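Local coordinates for protein arginine kinase (Anthopleura japonica, PDB 4RF6) that catalyses the reversible transfer of phosphate from ATP to L-arginine, as a monomeric phosphagen kinase built of two tandem repeats, at residues A[368-373]-A[408-413]; A[401-406]-A[434-439]. One frame throughout, in Å; residues are numbered along the deposited sequence.

Contact 1: A[368-373]-A[408-413]; sequences KKRSVF and SLYDCI
R370 reaches over the ring of Y410 to D411, tying the C-terminal part of helix 344-370 to a capping box, formed by S408 and D411, at the start of helix 409-418. The approximate repeats meet between 369 and 370, so the segment 368-373 spans the junction of the two halves of this double-domain enzyme.

Nonpolar packing comes first. CG of R370 lies 3.8 Å from the centroid of the Y410 ring and only 12° off the ring normal, a CH-pi contact over the face. Because the arginine chain runs extended from CG to NE (chi2 -169°), its guanidinium passes toward the CD1 rim, its plane 14° from that of the ring. I413 CD1 covers the opposite ring face, while F395 of helix 392-398 also touches Y410.

The charged bond lies beyond the ring. R370 NH1 donates to D411 OD1 at 2.8 Å in a salt bridge; the oxygen sits in the guanidinium plane but is approached from above the carboxylate plane. D411 is itself held by the box: its N donates to S408 OG at 3.0 Å, and S408 N donates to its OD2 at 2.9 Å. R125 of the first repeat forms a second salt bridge, to OD2, so this carboxylate is shared by two arginines, which would probably favour its ionised form.

Water completes the contact. One water accepts from R370 NH2 and donates to D411 OD1, and another joins R370 NH1 to S408 OG. A third accepts from Y410 OH at 2.7 Å and donates to the carbonyl oxygens of K369 and V372.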
ATOM      1  N   LYS A 368     -20.368   1.818  18.515  1.00 40.92           N
ATOM      2  CA  LYS A 368     -20.906   1.485  19.829  1.00 44.77           C
ATOM      3  C   LYS A 368     -19.898   1.804  20.935  1.00 41.55           C
ATOM      4  O   LYS A 368     -20.233   2.445  21.932  1.00 39.89           O
ATOM      5  CB  LYS A 368     -21.288   0.005  19.895  1.00 49.41           C
ATOM      6  CG  LYS A 368     -22.041  -0.352  21.164  1.00 55.44           C
ATOM      7  CD  LYS A 368     -21.921  -1.827  21.504  1.00 60.09           C
ATOM      8  CE  LYS A 368     -22.590  -2.121  22.841  1.00 62.87           C
ATOM      9  NZ  LYS A 368     -22.525  -3.565  23.204  1.00 64.39           N
ATOM     10  N   LYS A 369     -18.663   1.346  20.751  1.00 41.40           N
ATOM     11  CA  LYS A 369     -17.599   1.546  21.735  1.00 43.12           C
ATOM     12  C   LYS A 369     -17.151   3.013  21.802  1.00 41.63           C
ATOM     13  O   LYS A 369     -16.684   3.489  22.844  1.00 43.39           O
ATOM     14  CB  LYS A 369     -16.426   0.608  21.422  1.00 46.46           C
ATOM     15  CG  LYS A 369     -15.128   0.874  22.182  1.00 50.17           C
ATOM     16  CD  LYS A 369     -14.333  -0.422  22.405  1.00 53.06           C
ATOM     17  CE  LYS A 369     -14.608  -1.460  21.310  1.00 54.36           C
ATOM     18  NZ  LYS A 369     -13.734  -2.675  21.379  1.00 54.92           N
ATOM     19  N   ARG A 370     -17.314   3.729  20.692  1.00 37.57           N
ATOM     20  CA  ARG A 370     -16.964   5.149  20.636  1.00 35.52           C
ATOM     21  C   ARG A 370     -18.112   6.041  21.120  1.00 35.53           C
ATOM     22  O   ARG A 370     -17.937   7.246  21.298  1.00 33.36           O
ATOM     23  CB  ARG A 370     -16.553   5.551  19.214  1.00 31.23           C
ATOM     24  CG  ARG A 370     -15.263   4.905  18.717  1.00 30.73           C
ATOM     25  CD  ARG A 370     -14.770   5.549  17.424  1.00 28.66           C
ATOM     26  NE  ARG A 370     -13.364   5.241  17.170  1.00 28.12           N
ATOM     27  CZ  ARG A 370     -12.612   5.833  16.244  1.00 25.94           C
ATOM     28  NH1 ARG A 370     -13.121   6.772  15.459  1.00 20.61           N
ATOM     29  NH2 ARG A 370     -11.344   5.477  16.103  1.00 26.24           N
ATOM     30  N   SER A 371     -19.280   5.443  21.342  1.00 36.59           N
ATOM     31  CA  SER A 371     -20.466   6.194  21.754  1.00 37.44           C
ATOM     32  C   SER A 371     -20.374   6.649  23.205  1.00 37.67           C
ATOM     33  O   SER A 371     -21.207   7.426  23.678  1.00 36.32           O
ATOM     34  CB  SER A 371     -21.717   5.333  21.594  1.00 40.03           C
ATOM     35  OG  SER A 371     -21.669   4.214  22.461  1.00 37.95           O
ATOM     36  N   VAL A 372     -19.353   6.163  23.903  1.00 41.18           N
ATOM     37  CA  VAL A 372     -19.215   6.362  25.340  1.00 43.85           C
ATOM     38  C   VAL A 372     -17.882   7.041  25.681  1.00 41.47           C
ATOM     39  O   VAL A 372     -16.885   6.819  24.996  1.00 39.45           O
ATOM     40  CB  VAL A 372     -19.352   4.998  26.058  1.00 48.70           C
ATOM     41  CG1 VAL A 372     -18.530   4.938  27.337  1.00 50.43           C
ATOM     42  CG2 VAL A 372     -20.817   4.694  26.328  1.00 48.65           C
ATOM     43  N   PHE A 373     -17.879   7.886  26.714  1.00 40.91           N
ATOM     44  CA  PHE A 373     -16.654   8.524  27.197  1.00 38.60           C
ATOM     45  C   PHE A 373     -15.559   7.490  27.441  1.00 39.13           C
ATOM     46  O   PHE A 373     -15.801   6.460  28.069  1.00 41.98           O
ATOM     47  CB  PHE A 373     -16.928   9.302  28.485  1.00 37.06           C
ATOM     48  CG  PHE A 373     -15.780  10.164  28.927  1.00 35.61           C
ATOM     49  CD1 PHE A 373     -15.656  11.464  28.457  1.00 35.19           C
ATOM     50  CD2 PHE A 373     -14.824   9.675  29.810  1.00 34.63           C
ATOM     51  CE1 PHE A 373     -14.604  12.266  28.859  1.00 35.69           C
ATOM     52  CE2 PHE A 373     -13.772  10.466  30.218  1.00 35.52           C
ATOM     53  CZ  PHE A 373     -13.657  11.767  29.740  1.00 36.37           C
ATOM     54  N   SER A 408     -14.311  12.559  12.963  1.00 24.24           N
ATOM     55  CA  SER A 408     -15.016  12.722  14.233  1.00 26.89           C
ATOM     56  C   SER A 408     -14.066  13.165  15.341  1.00 28.07           C
ATOM     57  O   SER A 408     -12.845  13.166  15.167  1.00 24.94           O
ATOM     58  CB  SER A 408     -15.699  11.423  14.650  1.00 25.54           C
ATOM     59  OG  SER A 408     -14.740  10.471  15.076  1.00 24.40           O
ATOM     60  N   LEU A 409     -14.631  13.551  16.479  1.00 18.53           N
ATOM     61  CA  LEU A 409     -13.825  13.850  17.659  1.00 21.15           C
ATOM     62  C   LEU A 409     -13.009  12.630  18.052  1.00 19.36           C
ATOM     63  O   LEU A 409     -11.832  12.742  18.407  1.00 19.57           O
ATOM     64  CB  LEU A 409     -14.712  14.254  18.836  1.00 24.22           C
ATOM     65  CG  LEU A 409     -13.956  14.525  20.137  1.00 27.44           C
ATOM     66  CD1 LEU A 409     -13.163  15.809  20.017  1.00 22.90           C
ATOM     67  CD2 LEU A 409     -14.899  14.594  21.333  1.00 32.29           C
ATOM     68  N   TYR A 410     -13.637  11.458  17.997  1.00 18.35           N
ATOM     69  CA  TYR A 410     -12.959  10.243  18.428  1.00 17.49           C
ATOM     70  C   TYR A 410     -11.797   9.910  17.501  1.00 16.48           C
ATOM     71  O   TYR A 410     -10.773   9.398  17.958  1.00 18.41           O
ATOM     72  CB  TYR A 410     -13.922   9.056  18.540  1.00 20.82           C
ATOM     73  CG  TYR A 410     -13.625   8.184  19.744  1.00 22.11           C
ATOM     74  CD1 TYR A 410     -12.405   7.521  19.862  1.00 23.21           C
ATOM     75  CD2 TYR A 410     -14.556   8.031  20.760  1.00 24.44           C
ATOM     76  CE1 TYR A 410     -12.122   6.731  20.964  1.00 25.82           C
ATOM     77  CE2 TYR A 410     -14.287   7.239  21.865  1.00 26.16           C
ATOM     78  CZ  TYR A 410     -13.072   6.595  21.961  1.00 26.59           C
ATOM     79  OH  TYR A 410     -12.800   5.809  23.057  1.00 26.78           O
ATOM     80  N   ASP A 411     -11.953  10.197  16.207  1.00 15.82           N
ATOM     81  CA  ASP A 411     -10.829  10.097  15.277  1.00 20.81           C
ATOM     82  C   ASP A 411      -9.651  10.915  15.806  1.00 19.99           C
ATOM     83  O   ASP A 411      -8.511  10.442  15.836  1.00 18.28           O
ATOM     84  CB  ASP A 411     -11.214  10.613  13.881  1.00 18.20           C
ATOM     85  CG  ASP A 411     -12.138   9.669  13.140  1.00 21.37           C
ATOM     86  OD1 ASP A 411     -12.089   8.455  13.427  1.00 22.47           O
ATOM     87  OD2 ASP A 411     -12.903  10.141  12.270  1.00 19.22           O
ATOM     88  N   CYS A 412      -9.938  12.142  16.232  1.00 19.93           N
ATOM     89  CA  CYS A 412      -8.889  13.065  16.668  1.00 15.31           C
ATOM     90  C   CYS A 412      -8.197  12.630  17.953  1.00 15.76           C
ATOM     91  O   CYS A 412      -6.994  12.831  18.112  1.00 15.90           O
ATOM     92  CB  CYS A 412      -9.460  14.470  16.855  1.00 13.52           C
ATOM     93  SG  CYS A 412      -9.944  15.258  15.311  1.00 19.46           S
ATOM     94  N   ILE A 413      -8.952  12.028  18.868  1.00 12.60           N
ATOM     95  CA  ILE A 413      -8.409  11.694  20.180  1.00 15.48           C
ATOM     96  C   ILE A 413      -7.919  10.251  20.262  1.00 18.06           C
ATOM     97  O   ILE A 413      -7.315   9.849  21.262  1.00 17.65           O
ATOM     98  CB  ILE A 413      -9.451  11.944  21.289  1.00 21.21           C
ATOM     99  CG1 ILE A 413     -10.523  10.849  21.263  1.00 24.19           C
ATOM    100  CG2 ILE A 413     -10.075  13.334  21.129  1.00 18.26           C
ATOM    101  CD1 ILE A 413     -11.479  10.907  22.429  1.00 25.61           C
TER
HETATM  102  O   HOH W   1     -15.108   4.984  24.208  1.00 37.12           O
HETATM  103  O   HOH W   2      -9.843   6.609  14.104  1.00 20.05           O
HETATM  104  O   HOH W   3     -15.793   7.855  15.168  1.00 36.23           O

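Contact 2: A[401-406]-A[434-439]; sequences KKTAKG and YTLFAP
K401 and L436 open a mainly nonpolar contact in the N-terminal domain of the second repeat, where the loop between helices 392-398 and 409-418 lies against the junction of helices 433-436 and 438-448. The lysine contributes its aliphatic part: CD lies 3.8 Å from L436 CD1, with CB close to both leucine methyls. Its chain is extended beyond CG (chi2 179°, chi3 162°), which carries the ammonium past the leucine to a water that donates to L436 O; the lysine's bond to that water is weak. The backbone of K401 meets a second side chain, its O standing 3.6 Å from F437 CZ at the edge of the ring and in its plane.

K402 takes part through its backbone. L436 CD2 comes to 3.4 Å from K402 O, a close van der Waals approach; with CG of the leucine anti to the backbone N (chi1 -177°), the isobutyl group is directed at the loop.

T403 follows, its CG2 placed 4.1 Å from both L436 CD2 and F437 CE2. The leucine also packs within its own segment, CG lying over one face of the phenylalanine ring, offset toward the rim. The polar branch of T403 has other work: OG1 is hydrogen-bonded to D430 and to the backbone N of I407, while its bond from K405 N is weak.

From T403 to G406 the chain makes a type I beta turn, closed by G406 N donating to T403 O at 2.9 Å.

No direct hydrogen bond joins the segments and the water bridge is weak on its lysine side, so the fit rests on shape, through methyl and methylene packing and the aromatic edge at K401 O, more than on polar bonds.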
ATOM      1  N   LYS A 401     -20.636  15.322  16.167  1.00 33.40           N
ATOM      2  CA  LYS A 401     -20.302  16.242  15.085  1.00 36.35           C
ATOM      3  C   LYS A 401     -19.182  15.669  14.221  1.00 35.10           C
ATOM      4  O   LYS A 401     -18.281  14.995  14.723  1.00 38.11           O
ATOM      5  CB  LYS A 401     -19.862  17.594  15.647  1.00 39.22           C
ATOM      6  CG  LYS A 401     -20.888  18.268  16.546  1.00 42.91           C
ATOM      7  CD  LYS A 401     -20.343  19.584  17.072  1.00 46.10           C
ATOM      8  CE  LYS A 401     -21.462  20.472  17.601  1.00 50.97           C
ATOM      9  NZ  LYS A 401     -21.023  21.897  17.728  1.00 49.54           N
ATOM     10  N   LYS A 402     -19.240  15.939  12.921  1.00 30.22           N
ATOM     11  CA  LYS A 402     -18.223  15.458  11.999  1.00 29.21           C
ATOM     12  C   LYS A 402     -17.883  16.526  10.973  1.00 28.09           C
ATOM     13  O   LYS A 402     -18.746  17.327  10.592  1.00 30.14           O
ATOM     14  CB  LYS A 402     -18.688  14.185  11.294  1.00 32.88           C
ATOM     15  CG  LYS A 402     -18.756  12.958  12.189  1.00 36.18           C
ATOM     16  CD  LYS A 402     -19.127  11.722  11.384  1.00 38.92           C
ATOM     17  CE  LYS A 402     -18.587  10.455  12.023  1.00 40.48           C
ATOM     18  NZ  LYS A 402     -18.915   9.251  11.214  1.00 42.50           N
ATOM     19  N   THR A 403     -16.624  16.543  10.539  1.00 22.70           N
ATOM     20  CA  THR A 403     -16.167  17.486   9.527  1.00 21.78           C
ATOM     21  C   THR A 403     -16.692  17.061   8.162  1.00 20.38           C
ATOM     22  O   THR A 403     -17.173  15.943   8.000  1.00 22.65           O
ATOM     23  CB  THR A 403     -14.618  17.548   9.460  1.00 19.68           C
ATOM     24  OG1 THR A 403     -14.116  16.385   8.786  1.00 17.45           O
ATOM     25  CG2 THR A 403     -14.024  17.632  10.860  1.00 20.43           C
ATOM     26  N   ALA A 404     -16.588  17.953   7.181  1.00 22.65           N
ATOM     27  CA  ALA A 404     -17.007  17.643   5.816  1.00 26.64           C
ATOM     28  C   ALA A 404     -16.261  16.436   5.249  1.00 28.46           C
ATOM     29  O   ALA A 404     -16.784  15.727   4.385  1.00 28.07           O
ATOM     30  CB  ALA A 404     -16.807  18.853   4.919  1.00 27.76           C
ATOM     31  N   LYS A 405     -15.034  16.215   5.721  1.00 26.59           N
ATOM     32  CA  LYS A 405     -14.230  15.080   5.265  1.00 24.70           C
ATOM     33  C   LYS A 405     -14.461  13.814   6.093  1.00 23.55           C
ATOM     34  O   LYS A 405     -13.800  12.791   5.878  1.00 24.15           O
ATOM     35  CB  LYS A 405     -12.745  15.449   5.233  1.00 26.32           C
ATOM     36  CG  LYS A 405     -12.421  16.558   4.234  1.00 29.95           C
ATOM     37  CD  LYS A 405     -10.964  16.992   4.301  1.00 35.68           C
ATOM     38  CE  LYS A 405     -10.661  18.115   3.307  1.00 39.56           C
ATOM     39  NZ  LYS A 405     -11.349  19.389   3.662  1.00 42.59           N
ATOM     40  N   GLY A 406     -15.399  13.883   7.035  1.00 23.18           N
ATOM     41  CA  GLY A 406     -15.810  12.714   7.798  1.00 22.11           C
ATOM     42  C   GLY A 406     -15.055  12.459   9.097  1.00 24.23           C
ATOM     43  O   GLY A 406     -15.154  11.369   9.676  1.00 23.67           O
ATOM     44  N   TYR A 434      -9.876  21.921  13.778  1.00 13.77           N
ATOM     45  CA  TYR A 434      -9.414  22.983  14.670  1.00 15.23           C
ATOM     46  C   TYR A 434     -10.526  23.978  14.982  1.00 17.93           C
ATOM     47  O   TYR A 434     -10.461  24.693  15.975  1.00 17.65           O
ATOM     48  CB  TYR A 434      -8.207  23.720  14.077  1.00 13.62           C
ATOM     49  CG  TYR A 434      -6.906  22.968  14.207  1.00 14.24           C
ATOM     50  CD1 TYR A 434      -6.233  22.908  15.428  1.00 13.89           C
ATOM     51  CD2 TYR A 434      -6.348  22.319  13.116  1.00 13.81           C
ATOM     52  CE1 TYR A 434      -5.042  22.216  15.556  1.00 13.24           C
ATOM     53  CE2 TYR A 434      -5.145  21.627  13.231  1.00 11.57           C
ATOM     54  CZ  TYR A 434      -4.504  21.578  14.453  1.00 15.82           C
ATOM     55  OH  TYR A 434      -3.319  20.887  14.568  1.00 17.50           O
ATOM     56  N   THR A 435     -11.541  24.023  14.124  1.00 19.41           N
ATOM     57  CA  THR A 435     -12.690  24.898  14.353  1.00 16.89           C
ATOM     58  C   THR A 435     -13.869  24.130  14.944  1.00 16.70           C
ATOM     59  O   THR A 435     -14.474  24.564  15.924  1.00 16.52           O
ATOM     60  CB  THR A 435     -13.144  25.599  13.077  1.00 20.73           C
ATOM     61  OG1 THR A 435     -12.100  26.459  12.601  1.00 24.70           O
ATOM     62  CG2 THR A 435     -14.378  26.443  13.353  1.00 24.37           C
ATOM     63  N   LEU A 436     -14.192  22.989  14.346  1.00 18.52           N
ATOM     64  CA  LEU A 436     -15.344  22.211  14.787  1.00 19.19           C
ATOM     65  C   LEU A 436     -15.128  21.637  16.179  1.00 18.54           C
ATOM     66  O   LEU A 436     -16.059  21.581  16.981  1.00 17.94           O
ATOM     67  CB  LEU A 436     -15.661  21.092  13.790  1.00 19.89           C
ATOM     68  CG  LEU A 436     -16.888  20.229  14.086  1.00 22.51           C
ATOM     69  CD1 LEU A 436     -18.093  21.102  14.361  1.00 25.01           C
ATOM     70  CD2 LEU A 436     -17.183  19.294  12.922  1.00 19.23           C
ATOM     71  N   PHE A 437     -13.899  21.227  16.479  1.00 14.89           N
ATOM     72  CA  PHE A 437     -13.603  20.702  17.808  1.00 12.25           C
ATOM     73  C   PHE A 437     -12.739  21.679  18.610  1.00 14.57           C
ATOM     74  O   PHE A 437     -11.994  21.281  19.502  1.00 15.92           O
ATOM     75  CB  PHE A 437     -12.947  19.319  17.707  1.00 12.51           C
ATOM     76  CG  PHE A 437     -13.705  18.356  16.826  1.00 17.19           C
ATOM     77  CD1 PHE A 437     -15.002  17.980  17.146  1.00 19.80           C
ATOM     78  CD2 PHE A 437     -13.119  17.831  15.678  1.00 17.07           C
ATOM     79  CE1 PHE A 437     -15.711  17.095  16.335  1.00 20.90           C
ATOM     80  CE2 PHE A 437     -13.812  16.950  14.861  1.00 18.08           C
ATOM     81  CZ  PHE A 437     -15.114  16.580  15.188  1.00 19.46           C
ATOM     82  N   ALA A 438     -12.870  22.965  18.295  1.00 16.07           N
ATOM     83  CA  ALA A 438     -12.158  24.033  19.006  1.00 16.72           C
ATOM     84  C   ALA A 438     -12.217  23.980  20.538  1.00 18.02           C
ATOM     85  O   ALA A 438     -11.194  24.229  21.186  1.00 17.99           O
ATOM     86  CB  ALA A 438     -12.592  25.422  18.499  1.00 19.26           C
ATOM     87  N   PRO A 439     -13.401  23.679  21.130  1.00 16.19           N
ATOM     88  CA  PRO A 439     -13.423  23.611  22.596  1.00 18.87           C
ATOM     89  C   PRO A 439     -12.366  22.667  23.164  1.00 19.76           C
ATOM     90  O   PRO A 439     -11.935  22.871  24.303  1.00 20.55           O
ATOM     91  CB  PRO A 439     -14.829  23.089  22.895  1.00 18.52           C
ATOM     92  CG  PRO A 439     -15.653  23.658  21.800  1.00 20.76           C
ATOM     93  CD  PRO A 439     -14.765  23.577  20.573  1.00 18.89           C
TER
HETATM   94  O   HOH W   4     -18.097  23.657  17.860  1.00 32.61           O

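In the fold
Contact 2 lies within the second repeat, whereas contact 1 begins at the junction of the repeats and ends on the same N-terminal domain; their centres are about 13 Å apart. Contact 1 is a surface contact joined by a salt bridge, a CH-pi contact and bridging waters; contact 2 is partly buried and largely hydrophobic, with two buried residues among the five that touch. Helix 409-418 relates them: contact 1 uses its first turn, whereas the loop of contact 2 leads into it. Their segments alternate along the chain and touch directly, as F437 CZ packs 3.3 Å from L409 N. The F437 ring thus reaches the start of the helix that contact 1 connects to the inter-repeat junction.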